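Local coordinates for protein enoyl-CoA hydratase (Bacillus halodurans, PDB 3LKE) that probably catalyses the reversible hydration of enoyl-CoA thioesters or a related acyl-CoA reaction, as a member of the crotonase-like family, at residues T173-L178 against Q184-N189; M120-R125 against S150-R155; P22-G27 against L68-I73. All coordinates share one frame; numbering follows the deposited sequence.

Interaction 1 of 3, residues T173-L178 against Q184-N189; sequences TSEEAL and QEICEN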
ATOM      1  N   THR A 173     -11.806   3.320 -19.902  1.00 29.39           N
ATOM      2  CA  THR A 173     -13.210   3.174 -19.571  1.00 26.54           C
ATOM      3  C   THR A 173     -13.442   3.152 -18.073  1.00 27.42           C
ATOM      4  O   THR A 173     -12.514   2.967 -17.283  1.00 26.76           O
ATOM      5  CB  THR A 173     -13.759   1.846 -20.112  1.00 29.09           C
ATOM      6  OG1 THR A 173     -13.054   0.765 -19.495  1.00 29.95           O
ATOM      7  CG2 THR A 173     -13.588   1.769 -21.617  1.00 29.86           C
ATOM      8  N   SER A 174     -14.704   3.302 -17.698  1.00 26.22           N
ATOM      9  CA  SER A 174     -15.118   3.132 -16.319  1.00 29.07           C
ATOM     10  C   SER A 174     -14.740   1.738 -15.814  1.00 27.40           C
ATOM     11  O   SER A 174     -14.347   1.571 -14.663  1.00 25.46           O
ATOM     12  CB  SER A 174     -16.630   3.357 -16.198  1.00 27.87           C
ATOM     13  OG  SER A 174     -17.332   2.515 -17.101  1.00 28.74           O
ATOM     14  N   GLU A 175     -14.871   0.732 -16.673  1.00 27.87           N
ATOM     15  CA  GLU A 175     -14.512  -0.626 -16.273  1.00 28.86           C
ATOM     16  C   GLU A 175     -13.043  -0.682 -15.866  1.00 27.82           C
ATOM     17  O   GLU A 175     -12.691  -1.295 -14.852  1.00 27.04           O
ATOM     18  CB  GLU A 175     -14.788  -1.630 -17.394  1.00 31.88           C
ATOM     19  CG  GLU A 175     -16.170  -2.262 -17.324  1.00 42.35           C
ATOM     20  CD  GLU A 175     -16.372  -3.089 -16.061  1.00 41.52           C
ATOM     21  OE1 GLU A 175     -15.473  -3.886 -15.714  1.00 49.07           O
ATOM     22  OE2 GLU A 175     -17.435  -2.950 -15.415  1.00 50.23           O
ATOM     23  N   GLU A 176     -12.191  -0.039 -16.661  1.00 27.89           N
ATOM     24  CA  GLU A 176     -10.754  -0.010 -16.368  1.00 28.08           C
ATOM     25  C   GLU A 176     -10.484   0.794 -15.101  1.00 27.40           C
ATOM     26  O   GLU A 176      -9.660   0.397 -14.268  1.00 27.69           O
ATOM     27  CB  GLU A 176      -9.951   0.552 -17.550  1.00 28.54           C
ATOM     28  CG  GLU A 176      -8.428   0.649 -17.310  1.00 31.32           C
ATOM     29  CD  GLU A 176      -7.728  -0.705 -17.219  1.00 38.08           C
ATOM     30  OE1 GLU A 176      -8.407  -1.756 -17.311  1.00 40.40           O
ATOM     31  OE2 GLU A 176      -6.483  -0.716 -17.054  1.00 40.04           O
ATOM     32  N   ALA A 177     -11.183   1.916 -14.949  1.00 25.53           N
ATOM     33  CA  ALA A 177     -11.010   2.743 -13.756  1.00 24.56           C
ATOM     34  C   ALA A 177     -11.405   1.956 -12.511  1.00 26.41           C
ATOM     35  O   ALA A 177     -10.750   2.038 -11.469  1.00 25.23           O
ATOM     36  CB  ALA A 177     -11.812   4.053 -13.868  1.00 24.54           C
ATOM     37  N   LEU A 178     -12.476   1.173 -12.627  1.00 25.90           N
ATOM     38  CA  LEU A 178     -12.911   0.298 -11.542  1.00 27.13           C
ATOM     39  C   LEU A 178     -11.867  -0.771 -11.199  1.00 27.22           C
ATOM     40  O   LEU A 178     -11.554  -0.995 -10.027  1.00 25.05           O
ATOM     41  CB  LEU A 178     -14.235  -0.372 -11.917  1.00 25.81           C
ATOM     42  CG  LEU A 178     -14.859  -1.288 -10.869  1.00 29.21           C
ATOM     43  CD1 LEU A 178     -15.236  -0.481  -9.638  1.00 27.25           C
ATOM     44  CD2 LEU A 178     -16.083  -1.996 -11.457  1.00 31.21           C
ATOM     45  N   GLN A 184     -14.838   3.293  -7.228  1.00 25.64           N
ATOM     46  CA  GLN A 184     -15.271   2.207  -6.348  1.00 23.83           C
ATOM     47  C   GLN A 184     -16.438   1.389  -6.895  1.00 26.95           C
ATOM     48  O   GLN A 184     -16.611   0.231  -6.520  1.00 27.85           O
ATOM     49  CB  GLN A 184     -15.612   2.750  -4.957  1.00 25.55           C
ATOM     50  CG  GLN A 184     -14.369   3.005  -4.089  1.00 26.43           C
ATOM     51  CD  GLN A 184     -13.426   4.042  -4.694  1.00 22.19           C
ATOM     52  OE1 GLN A 184     -13.795   5.200  -4.892  1.00 23.34           O
ATOM     53  NE2 GLN A 184     -12.194   3.620  -4.992  1.00 25.42           N
ATOM     54  N   GLU A 185     -17.221   1.989  -7.784  1.00 23.08           N
ATOM     55  CA  GLU A 185     -18.354   1.292  -8.384  1.00 28.57           C
ATOM     56  C   GLU A 185     -18.894   2.019  -9.599  1.00 29.07           C
ATOM     57  O   GLU A 185     -18.636   3.220  -9.804  1.00 25.56           O
ATOM     58  CB  GLU A 185     -19.483   1.084  -7.364  1.00 29.43           C
ATOM     59  CG  GLU A 185     -19.988   2.354  -6.712  1.00 31.26           C
ATOM     60  CD  GLU A 185     -21.124   2.091  -5.724  1.00 32.67           C
ATOM     61  OE1 GLU A 185     -22.191   1.592  -6.153  1.00 33.90           O
ATOM     62  OE2 GLU A 185     -20.960   2.399  -4.524  1.00 29.11           O
ATOM     63  N   ILE A 186     -19.652   1.274 -10.399  1.00 26.93           N
ATOM     64  CA  ILE A 186     -20.264   1.798 -11.607  1.00 23.83           C
ATOM     65  C   ILE A 186     -21.772   1.648 -11.487  1.00 27.47           C
ATOM     66  O   ILE A 186     -22.250   0.605 -11.020  1.00 27.39           O
ATOM     67  CB  ILE A 186     -19.775   1.017 -12.835  1.00 26.96           C
ATOM     68  CG1 ILE A 186     -18.259   1.196 -13.009  1.00 27.93           C
ATOM     69  CG2 ILE A 186     -20.514   1.450 -14.091  1.00 30.37           C
ATOM     70  CD1 ILE A 186     -17.675   0.415 -14.166  1.00 24.87           C
ATOM     71  N   CYS A 187     -22.502   2.697 -11.872  1.00 27.46           N
ATOM     72  CA  CYS A 187     -23.945   2.610 -12.092  1.00 29.12           C
ATOM     73  C   CYS A 187     -24.219   2.755 -13.585  1.00 34.10           C
ATOM     74  O   CYS A 187     -23.540   3.515 -14.274  1.00 29.71           O
ATOM     75  CB  CYS A 187     -24.684   3.679 -11.301  1.00 33.46           C
ATOM     76  SG  CYS A 187     -24.496   3.479  -9.531  1.00 35.40           S
ATOM     77  N   GLU A 188     -25.206   2.016 -14.090  1.00 34.13           N
ATOM     78  CA  GLU A 188     -25.438   1.959 -15.535  1.00 31.83           C
ATOM     79  C   GLU A 188     -26.059   3.225 -16.140  1.00 31.43           C
ATOM     80  O   GLU A 188     -25.801   3.541 -17.305  1.00 30.63           O
ATOM     81  CB  GLU A 188     -26.275   0.726 -15.892  1.00 37.79           C
ATOM     82  CG  GLU A 188     -25.667  -0.587 -15.423  1.00 38.66           C
ATOM     83  CD  GLU A 188     -24.572  -1.103 -16.343  1.00 44.72           C
ATOM     84  OE1 GLU A 188     -23.819  -0.292 -16.917  1.00 41.62           O
ATOM     85  OE2 GLU A 188     -24.469  -2.336 -16.496  1.00 56.18           O
ATOM     86  N   ASN A 189     -26.864   3.950 -15.362  1.00 32.94           N
ATOM     87  CA  ASN A 189     -27.542   5.144 -15.856  1.00 32.26           C
ATOM     88  C   ASN A 189     -27.900   6.119 -14.739  1.00 30.16           C
ATOM     89  O   ASN A 189     -27.747   5.810 -13.557  1.00 32.92           O
ATOM     90  CB  ASN A 189     -28.813   4.742 -16.596  1.00 35.60           C
ATOM     91  CG  ASN A 189     -29.773   4.002 -15.705  1.00 30.64           C
ATOM     92  OD1 ASN A 189     -30.224   4.536 -14.694  1.00 32.56           O
ATOM     93  ND2 ASN A 189     -30.065   2.754 -16.050  1.00 35.58           N
TER
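Ile186 lays the end of its side chain over the first turn of helix 174-178, and its CD1 does most of the touching. With CG1 set beside the backbone N (chi1 -63°) and the chain continuing straight, CD1 reaches into a notch bounded by Ser174, Glu175 and Leu178. It lies 3.7 Å from Ser174 CB and 3.6 Å from Ser174 O, the carbonyl that already accepts the backbone bond from Leu178 N. From the next helical position Glu175, its chain bent at chi2, brings OE2 to 3.6 Å from Ile186 CD1, crossing the isoleucine at about a right angle. Leu178 completes the notch: its CD2 is 4.0 Å from Ile186 CD1. Its other methyl, CD1, rests on the backbone instead, 3.5 Å from Gln184 O.

The short axes of residues 174-178 and 185-187 approach to 8.6 Å at 155°, roughly antiparallel: helix 174-180 turns back through a short loop into the last strand of the six-stranded sheet of this crotonase-like fold. Thr173 is the helix N-cap, OG1 accepting from Glu176 N at 3.1 Å. Beside the isoleucine, Ser174 OG hydrogen-bonds Arg130 O, and Arg130 NH1 forms a salt bridge with Glu175 OE2. No hydrogen bond joins the two segments, so helix and strand, the latter outermost in the sheet within this chain, meet by van der Waals contact, with those polar side chains engaged elsewhere.

Interaction 2 of 3, residues M120-R125 against S150-R155; sequences MLACDR and SYFLPR
Apolar contact begins with Leu121 and Phe152, which slide past each other in opposite directions with CB 3.9 Å from CB. Leu121 CD1 also meets Leu153 CD2, 3.9 Å away. Ala122 adds its methyl at the far end of the ring, where its CB is 3.8 Å from Phe152 CZ.

Contacts between ring and backbone come next. One face of Phe152 lies against the peptide joining Leu121 to Ala122, whose C and N stand 4.1 Å above the ring plane, displaced toward the rim. CG points away from the carbonyl carbon of Phe152 (chi1 -69°), which directs the ring across the 3-10 turn of residues 120-122. The opposite face receives Tyr151 CD2 over its centre, 3.7 Å above the plane, leaving Phe152 between a peptide and an aromatic neighbour. An alanine at Phe152 is likely to open a gap between the 3-10 turn and the helix, leaving the Leu121-Ala122 peptide without its aromatic cover and Tyr151 without the ring beside it.

No polar bond crosses between the segments; within the helix, Arg155 NH1 donates to Tyr151 O at 2.9 Å, in the carbonyl plane and on a lone pair, while Tyr151 CE1 sits over the centre of the guanidinium. Leu227 of helix 223-241 and Val94 of helix 81-98 also touch Phe152. The contact joins the 3-10 turn leading into strand 125-129 to helix 149-157 in the interior of the crotonase-like domain, and with methyls, a ring and a peptide meeting at ordinary van der Waals distances, it is held by dispersion and the exclusion of water.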
ATOM      1  N   MET A 120     -10.821  14.548  -7.642  1.00 22.55           N
ATOM      2  CA  MET A 120     -11.827  13.741  -6.960  1.00 20.78           C
ATOM      3  C   MET A 120     -11.234  12.505  -6.281  1.00 20.77           C
ATOM      4  O   MET A 120     -11.919  11.827  -5.524  1.00 21.87           O
ATOM      5  CB  MET A 120     -12.976  13.353  -7.900  1.00 19.19           C
ATOM      6  CG  MET A 120     -13.728  14.561  -8.504  1.00 21.98           C
ATOM      7  SD  MET A 120     -14.467  15.685  -7.278  1.00 15.00           S
ATOM      8  CE  MET A 120     -13.396  17.091  -7.402  1.00 27.08           C
ATOM      9  N   LEU A 121      -9.958  12.208  -6.553  1.00 18.79           N
ATOM     10  CA  LEU A 121      -9.305  11.089  -5.884  1.00 21.57           C
ATOM     11  C   LEU A 121      -9.145  11.338  -4.388  1.00 19.86           C
ATOM     12  O   LEU A 121      -8.886  10.402  -3.622  1.00 22.48           O
ATOM     13  CB  LEU A 121      -7.958  10.784  -6.541  1.00 21.63           C
ATOM     14  CG  LEU A 121      -8.064  10.279  -7.975  1.00 22.39           C
ATOM     15  CD1 LEU A 121      -6.660  10.127  -8.581  1.00 23.78           C
ATOM     16  CD2 LEU A 121      -8.798   8.943  -8.003  1.00 25.36           C
ATOM     17  N   ALA A 122      -9.337  12.592  -3.969  1.00 21.16           N
ATOM     18  CA  ALA A 122      -9.333  12.929  -2.552  1.00 20.60           C
ATOM     19  C   ALA A 122     -10.603  12.489  -1.822  1.00 24.88           C
ATOM     20  O   ALA A 122     -10.643  12.491  -0.593  1.00 24.47           O
ATOM     21  CB  ALA A 122      -9.124  14.405  -2.363  1.00 21.62           C
ATOM     22  N   CYS A 123     -11.638  12.124  -2.576  1.00 22.75           N
ATOM     23  CA  CYS A 123     -12.927  11.778  -1.969  1.00 22.98           C
ATOM     24  C   CYS A 123     -12.893  10.379  -1.370  1.00 21.93           C
ATOM     25  O   CYS A 123     -12.073   9.537  -1.757  1.00 23.46           O
ATOM     26  CB  CYS A 123     -14.061  11.831  -2.996  1.00 22.78           C
ATOM     27  SG  CYS A 123     -14.448  13.480  -3.593  1.00 24.22           S
ATOM     28  N   ASP A 124     -13.799  10.143  -0.426  1.00 22.68           N
ATOM     29  CA  ASP A 124     -13.925   8.838   0.221  1.00 23.85           C
ATOM     30  C   ASP A 124     -14.426   7.762  -0.728  1.00 21.09           C
ATOM     31  O   ASP A 124     -14.093   6.602  -0.587  1.00 23.16           O
ATOM     32  CB  ASP A 124     -14.886   8.916   1.394  1.00 21.68           C
ATOM     33  CG  ASP A 124     -14.366   9.775   2.519  1.00 25.20           C
ATOM     34  OD1 ASP A 124     -13.128   9.818   2.742  1.00 24.60           O
ATOM     35  OD2 ASP A 124     -15.203  10.391   3.199  1.00 25.12           O
ATOM     36  N   ARG A 125     -15.256   8.154  -1.691  1.00 22.34           N
ATOM     37  CA  ARG A 125     -15.766   7.194  -2.653  1.00 21.88           C
ATOM     38  C   ARG A 125     -16.021   7.928  -3.959  1.00 23.25           C
ATOM     39  O   ARG A 125     -16.434   9.076  -3.954  1.00 25.56           O
ATOM     40  CB  ARG A 125     -17.056   6.527  -2.131  1.00 24.60           C
ATOM     41  CG  ARG A 125     -17.520   5.331  -2.951  1.00 26.58           C
ATOM     42  CD  ARG A 125     -18.612   4.530  -2.213  1.00 22.61           C
ATOM     43  NE  ARG A 125     -18.868   3.229  -2.829  1.00 24.26           N
ATOM     44  CZ  ARG A 125     -18.144   2.140  -2.630  1.00 24.84           C
ATOM     45  NH1 ARG A 125     -17.057   2.194  -1.858  1.00 26.37           N
ATOM     46  NH2 ARG A 125     -18.477   0.999  -3.231  1.00 25.33           N
ATOM     47  N   SER A 150       0.314  12.960  -8.233  1.00 22.25           N
ATOM     48  CA  SER A 150       1.547  12.259  -7.868  1.00 20.06           C
ATOM     49  C   SER A 150       1.479  11.622  -6.482  1.00 22.12           C
ATOM     50  O   SER A 150       2.256  10.713  -6.185  1.00 23.45           O
ATOM     51  CB  SER A 150       2.780  13.172  -7.985  1.00 22.00           C
ATOM     52  OG  SER A 150       2.875  14.067  -6.885  1.00 23.97           O
ATOM     53  N   TYR A 151       0.558  12.098  -5.641  1.00 20.35           N
ATOM     54  CA  TYR A 151       0.309  11.505  -4.324  1.00 21.27           C
ATOM     55  C   TYR A 151      -0.720  10.361  -4.430  1.00 19.78           C
ATOM     56  O   TYR A 151      -0.499   9.239  -3.971  1.00 21.88           O
ATOM     57  CB  TYR A 151      -0.211  12.580  -3.349  1.00 22.94           C
ATOM     58  CG  TYR A 151      -0.541  12.032  -1.984  1.00 24.12           C
ATOM     59  CD1 TYR A 151       0.452  11.889  -1.019  1.00 25.64           C
ATOM     60  CD2 TYR A 151      -1.842  11.635  -1.662  1.00 24.27           C
ATOM     61  CE1 TYR A 151       0.163  11.379   0.223  1.00 27.53           C
ATOM     62  CE2 TYR A 151      -2.143  11.114  -0.426  1.00 25.17           C
ATOM     63  CZ  TYR A 151      -1.135  10.985   0.512  1.00 25.85           C
ATOM     64  OH  TYR A 151      -1.416  10.458   1.751  1.00 26.61           O
ATOM     65  N   PHE A 152      -1.854  10.653  -5.065  1.00 22.25           N
ATOM     66  CA  PHE A 152      -2.945   9.691  -5.075  1.00 19.53           C
ATOM     67  C   PHE A 152      -2.762   8.510  -6.000  1.00 20.49           C
ATOM     68  O   PHE A 152      -3.035   7.384  -5.602  1.00 20.83           O
ATOM     69  CB  PHE A 152      -4.289  10.375  -5.361  1.00 18.56           C
ATOM     70  CG  PHE A 152      -4.751  11.254  -4.246  1.00 21.32           C
ATOM     71  CD1 PHE A 152      -5.268  10.691  -3.091  1.00 21.71           C
ATOM     72  CD2 PHE A 152      -4.673  12.643  -4.351  1.00 21.84           C
ATOM     73  CE1 PHE A 152      -5.706  11.485  -2.054  1.00 22.05           C
ATOM     74  CE2 PHE A 152      -5.098  13.452  -3.310  1.00 22.32           C
ATOM     75  CZ  PHE A 152      -5.613  12.873  -2.155  1.00 21.48           C
ATOM     76  N   LEU A 153      -2.320   8.746  -7.229  1.00 21.64           N
ATOM     77  CA  LEU A 153      -2.187   7.626  -8.161  1.00 23.91           C
ATOM     78  C   LEU A 153      -1.362   6.435  -7.631  1.00 22.21           C
ATOM     79  O   LEU A 153      -1.824   5.297  -7.652  1.00 21.11           O
ATOM     80  CB  LEU A 153      -1.671   8.086  -9.521  1.00 21.47           C
ATOM     81  CG  LEU A 153      -2.646   8.977 -10.311  1.00 21.47           C
ATOM     82  CD1 LEU A 153      -1.971   9.542 -11.557  1.00 21.86           C
ATOM     83  CD2 LEU A 153      -3.938   8.235 -10.675  1.00 21.96           C
ATOM     84  N   PRO A 154      -0.127   6.683  -7.170  1.00 20.94           N
ATOM     85  CA  PRO A 154       0.608   5.486  -6.733  1.00 20.06           C
ATOM     86  C   PRO A 154       0.024   4.841  -5.479  1.00 22.66           C
ATOM     87  O   PRO A 154       0.150   3.626  -5.310  1.00 21.78           O
ATOM     88  CB  PRO A 154       2.033   6.005  -6.474  1.00 21.01           C
ATOM     89  CG  PRO A 154       1.895   7.503  -6.340  1.00 21.10           C
ATOM     90  CD  PRO A 154       0.703   7.898  -7.180  1.00 22.16           C
ATOM     91  N   ARG A 155      -0.623   5.624  -4.619  1.00 23.01           N
ATOM     92  CA  ARG A 155      -1.232   5.047  -3.421  1.00 23.25           C
ATOM     93  C   ARG A 155      -2.448   4.195  -3.767  1.00 23.61           C
ATOM     94  O   ARG A 155      -2.713   3.172  -3.122  1.00 23.69           O
ATOM     95  CB  ARG A 155      -1.571   6.138  -2.395  1.00 21.08           C
ATOM     96  CG  ARG A 155      -0.321   6.594  -1.632  1.00 26.50           C
ATOM     97  CD  ARG A 155      -0.492   7.908  -0.893  1.00 26.14           C
ATOM     98  NE  ARG A 155       0.756   8.257  -0.222  1.00 23.94           N
ATOM     99  CZ  ARG A 155       1.825   8.749  -0.845  1.00 28.11           C
ATOM    100  NH1 ARG A 155       1.804   8.964  -2.156  1.00 27.29           N
ATOM    101  NH2 ARG A 155       2.924   9.025  -0.159  1.00 28.07           N
TER

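Interaction 3 of 3, residues P22-G27 against L68-I73; sequences PEKKNG and LEDLLI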
ATOM      1  N   PRO A  22     -20.376  25.515 -18.365  1.00 26.61           N
ATOM      2  CA  PRO A  22     -20.502  24.883 -19.684  1.00 27.42           C
ATOM      3  C   PRO A  22     -19.537  25.450 -20.716  1.00 26.64           C
ATOM      4  O   PRO A  22     -19.099  24.724 -21.601  1.00 27.10           O
ATOM      5  CB  PRO A  22     -21.944  25.200 -20.110  1.00 30.26           C
ATOM      6  CG  PRO A  22     -22.628  25.743 -18.907  1.00 33.80           C
ATOM      7  CD  PRO A  22     -21.590  26.235 -17.948  1.00 30.26           C
ATOM      8  N   GLU A  23     -19.239  26.739 -20.626  1.00 28.66           N
ATOM      9  CA  GLU A  23     -18.333  27.366 -21.575  1.00 31.99           C
ATOM     10  C   GLU A  23     -17.044  26.567 -21.693  1.00 33.28           C
ATOM     11  O   GLU A  23     -16.578  26.274 -22.796  1.00 31.03           O
ATOM     12  CB  GLU A  23     -17.992  28.790 -21.139  1.00 33.44           C
ATOM     13  CG  GLU A  23     -16.889  29.414 -21.975  1.00 38.91           C
ATOM     14  CD  GLU A  23     -16.446  30.773 -21.462  1.00 45.80           C
ATOM     15  OE1 GLU A  23     -16.823  31.146 -20.324  1.00 46.97           O
ATOM     16  OE2 GLU A  23     -15.714  31.466 -22.204  1.00 46.79           O
ATOM     17  N   LYS A  24     -16.487  26.199 -20.542  1.00 27.91           N
ATOM     18  CA  LYS A  24     -15.228  25.459 -20.501  1.00 29.04           C
ATOM     19  C   LYS A  24     -15.410  23.964 -20.194  1.00 31.26           C
ATOM     20  O   LYS A  24     -14.455  23.280 -19.816  1.00 28.36           O
ATOM     21  CB  LYS A  24     -14.291  26.101 -19.480  1.00 31.62           C
ATOM     22  CG  LYS A  24     -13.733  27.457 -19.906  1.00 31.21           C
ATOM     23  CD  LYS A  24     -12.570  27.876 -19.005  1.00 31.84           C
ATOM     24  CE  LYS A  24     -11.945  29.203 -19.470  1.00 35.61           C
ATOM     25  NZ  LYS A  24     -10.734  29.611 -18.678  1.00 32.63           N
ATOM     26  N   LYS A  25     -16.627  23.453 -20.369  1.00 28.66           N
ATOM     27  CA  LYS A  25     -16.919  22.048 -20.061  1.00 28.66           C
ATOM     28  C   LYS A  25     -16.411  21.672 -18.662  1.00 27.72           C
ATOM     29  O   LYS A  25     -15.756  20.637 -18.482  1.00 25.99           O
ATOM     30  CB  LYS A  25     -16.323  21.103 -21.112  1.00 30.66           C
ATOM     31  CG  LYS A  25     -16.734  21.375 -22.572  1.00 36.95           C
ATOM     32  CD  LYS A  25     -18.233  21.372 -22.769  1.00 38.36           C
ATOM     33  CE  LYS A  25     -18.613  21.291 -24.256  1.00 38.69           C
ATOM     34  NZ  LYS A  25     -17.622  22.005 -25.102  1.00 42.19           N
ATOM     35  N   ASN A  26     -16.732  22.514 -17.683  1.00 27.10           N
ATOM     36  CA  ASN A  26     -16.353  22.278 -16.289  1.00 25.43           C
ATOM     37  C   ASN A  26     -14.835  22.210 -16.098  1.00 26.37           C
ATOM     38  O   ASN A  26     -14.335  21.516 -15.206  1.00 24.63           O
ATOM     39  CB  ASN A  26     -17.046  21.024 -15.737  1.00 23.91           C
ATOM     40  CG  ASN A  26     -18.536  21.238 -15.498  1.00 26.18           C
ATOM     41  OD1 ASN A  26     -19.044  22.363 -15.607  1.00 26.95           O
ATOM     42  ND2 ASN A  26     -19.241  20.160 -15.189  1.00 24.36           N
ATOM     43  N   GLY A  27     -14.112  22.942 -16.939  1.00 26.43           N
ATOM     44  CA  GLY A  27     -12.660  23.005 -16.859  1.00 28.75           C
ATOM     45  C   GLY A  27     -12.207  23.721 -15.606  1.00 30.87           C
ATOM     46  O   GLY A  27     -12.971  24.477 -14.994  1.00 27.73           O
ATOM     47  N   LEU A  68      -6.358  22.916 -22.250  1.00 35.78           N
ATOM     48  CA  LEU A  68      -5.126  23.088 -23.016  1.00 36.87           C
ATOM     49  C   LEU A  68      -4.846  24.564 -23.289  1.00 36.76           C
ATOM     50  O   LEU A  68      -3.752  25.062 -23.021  1.00 33.71           O
ATOM     51  CB  LEU A  68      -5.228  22.341 -24.344  1.00 37.17           C
ATOM     52  CG  LEU A  68      -4.423  21.051 -24.526  1.00 44.97           C
ATOM     53  CD1 LEU A  68      -4.136  20.355 -23.202  1.00 42.48           C
ATOM     54  CD2 LEU A  68      -5.126  20.119 -25.506  1.00 46.05           C
ATOM     55  N   GLU A  69      -5.845  25.257 -23.823  1.00 33.73           N
ATOM     56  CA  GLU A  69      -5.696  26.664 -24.179  1.00 34.13           C
ATOM     57  C   GLU A  69      -5.265  27.506 -22.984  1.00 35.86           C
ATOM     58  O   GLU A  69      -4.456  28.437 -23.117  1.00 35.40           O
ATOM     59  CB  GLU A  69      -7.006  27.214 -24.765  1.00 35.47           C
ATOM     60  CG  GLU A  69      -7.447  26.535 -26.056  1.00 37.57           C
ATOM     61  CD  GLU A  69      -7.926  25.102 -25.847  1.00 43.25           C
ATOM     62  OE1 GLU A  69      -8.344  24.758 -24.720  1.00 43.72           O
ATOM     63  OE2 GLU A  69      -7.889  24.316 -26.818  1.00 45.87           O
ATOM     64  N   ASP A  70      -5.812  27.186 -21.816  1.00 32.55           N
ATOM     65  CA  ASP A  70      -5.442  27.907 -20.602  1.00 35.61           C
ATOM     66  C   ASP A  70      -4.011  27.559 -20.181  1.00 32.84           C
ATOM     67  O   ASP A  70      -3.241  28.437 -19.784  1.00 34.60           O
ATOM     68  CB  ASP A  70      -6.437  27.621 -19.477  1.00 33.59           C
ATOM     69  CG  ASP A  70      -7.789  28.259 -19.729  1.00 37.68           C
ATOM     70  OD1 ASP A  70      -7.813  29.350 -20.335  1.00 39.03           O
ATOM     71  OD2 ASP A  70      -8.820  27.678 -19.331  1.00 37.27           O
ATOM     72  N   LEU A  71      -3.653  26.282 -20.278  1.00 32.82           N
ATOM     73  CA  LEU A  71      -2.280  25.874 -19.993  1.00 34.11           C
ATOM     74  C   LEU A  71      -1.312  26.552 -20.961  1.00 31.62           C
ATOM     75  O   LEU A  71      -0.231  26.984 -20.565  1.00 33.64           O
ATOM     76  CB  LEU A  71      -2.125  24.353 -20.071  1.00 33.38           C
ATOM     77  CG  LEU A  71      -2.965  23.562 -19.065  1.00 33.63           C
ATOM     78  CD1 LEU A  71      -3.016  22.098 -19.463  1.00 35.45           C
ATOM     79  CD2 LEU A  71      -2.446  23.733 -17.645  1.00 35.94           C
ATOM     80  N   LEU A  72      -1.708  26.655 -22.225  1.00 32.95           N
ATOM     81  CA  LEU A  72      -0.893  27.340 -23.223  1.00 34.48           C
ATOM     82  C   LEU A  72      -0.646  28.794 -22.834  1.00 37.63           C
ATOM     83  O   LEU A  72       0.447  29.324 -23.041  1.00 36.55           O
ATOM     84  CB  LEU A  72      -1.547  27.262 -24.599  1.00 34.14           C
ATOM     85  CG  LEU A  72      -0.795  27.945 -25.739  1.00 36.35           C
ATOM     86  CD1 LEU A  72       0.688  27.564 -25.738  1.00 38.22           C
ATOM     87  CD2 LEU A  72      -1.444  27.604 -27.072  1.00 39.82           C
ATOM     88  N   ILE A  73      -1.658  29.435 -22.264  1.00 34.93           N
ATOM     89  CA  ILE A  73      -1.509  30.798 -21.768  1.00 37.05           C
ATOM     90  C   ILE A  73      -0.447  30.870 -20.669  1.00 40.31           C
ATOM     91  O   ILE A  73       0.440  31.724 -20.703  1.00 38.23           O
ATOM     92  CB  ILE A  73      -2.852  31.365 -21.271  1.00 39.79           C
ATOM     93  CG1 ILE A  73      -3.761  31.668 -22.468  1.00 38.53           C
ATOM     94  CG2 ILE A  73      -2.633  32.620 -20.430  1.00 40.92           C
ATOM     95  CD1 ILE A  73      -5.215  31.856 -22.108  1.00 39.17           C
TER
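Asp70, in the first turn of helix 68-76, meets Lys24 in a salt bridge that spans the two segments by itself. Along the helix, Leu68 comes first; its O accepts from Leu72 N at 2.7 Å, while its side chain packs on Met141. Glu69 follows, its O taking Ile73 N at 3.1 Å, and these two i to i+4 backbone bonds span Asp70 and hold the turn that presents it. At Asp70 a chi1 of -70° swings the carboxylate forward to meet a lysine approaching from the opposite direction. Lys24 is extended beyond CG, which carries NZ across to Asp70 OD2 at 2.8 Å. The ammonium meets OD2 on its syn side but 30° out of the carboxylate plane; OD1 is farther, 3.4 Å from NZ, so the grip is unequal. A second carboxylate, Asp29, also bridges to Lys24 NZ, so the charge is shared between two acids and probably well compensated. The backbone of the same lysine is held too, Lys24 O accepting from Arg67 just ahead of the helix. Leu71 and Leu72 turn to Leu251 of helix 245-253. The bridge thus ties the loop between strand 14-19 and helix 30-45 to helix 68-76, which is itself packed against helices 138-141 and 245-253.

How the interactions relate
Interaction 2 is the core contact, its touching residues all buried, whereas interactions 1 and 3 lie near the surface. Interactions 1 and 2 adjoin: strand 185-187 lies beside strand 125-129 in the six-stranded sheet, and Glu185 of one makes a salt bridge with Arg125 of the other, OE2 to NE 2.8 Å. Interaction 3 stands apart, its nearest atoms about 9 Å from interaction 2 and about 17 Å from interaction 1. The chemistry follows location: apolar side chains and a ring on a peptide in the interior, an isoleucine between a leucine and polar groups at the last strand of the sheet in this chain, and one charged pair between the 22-27 loop and helix 68-76.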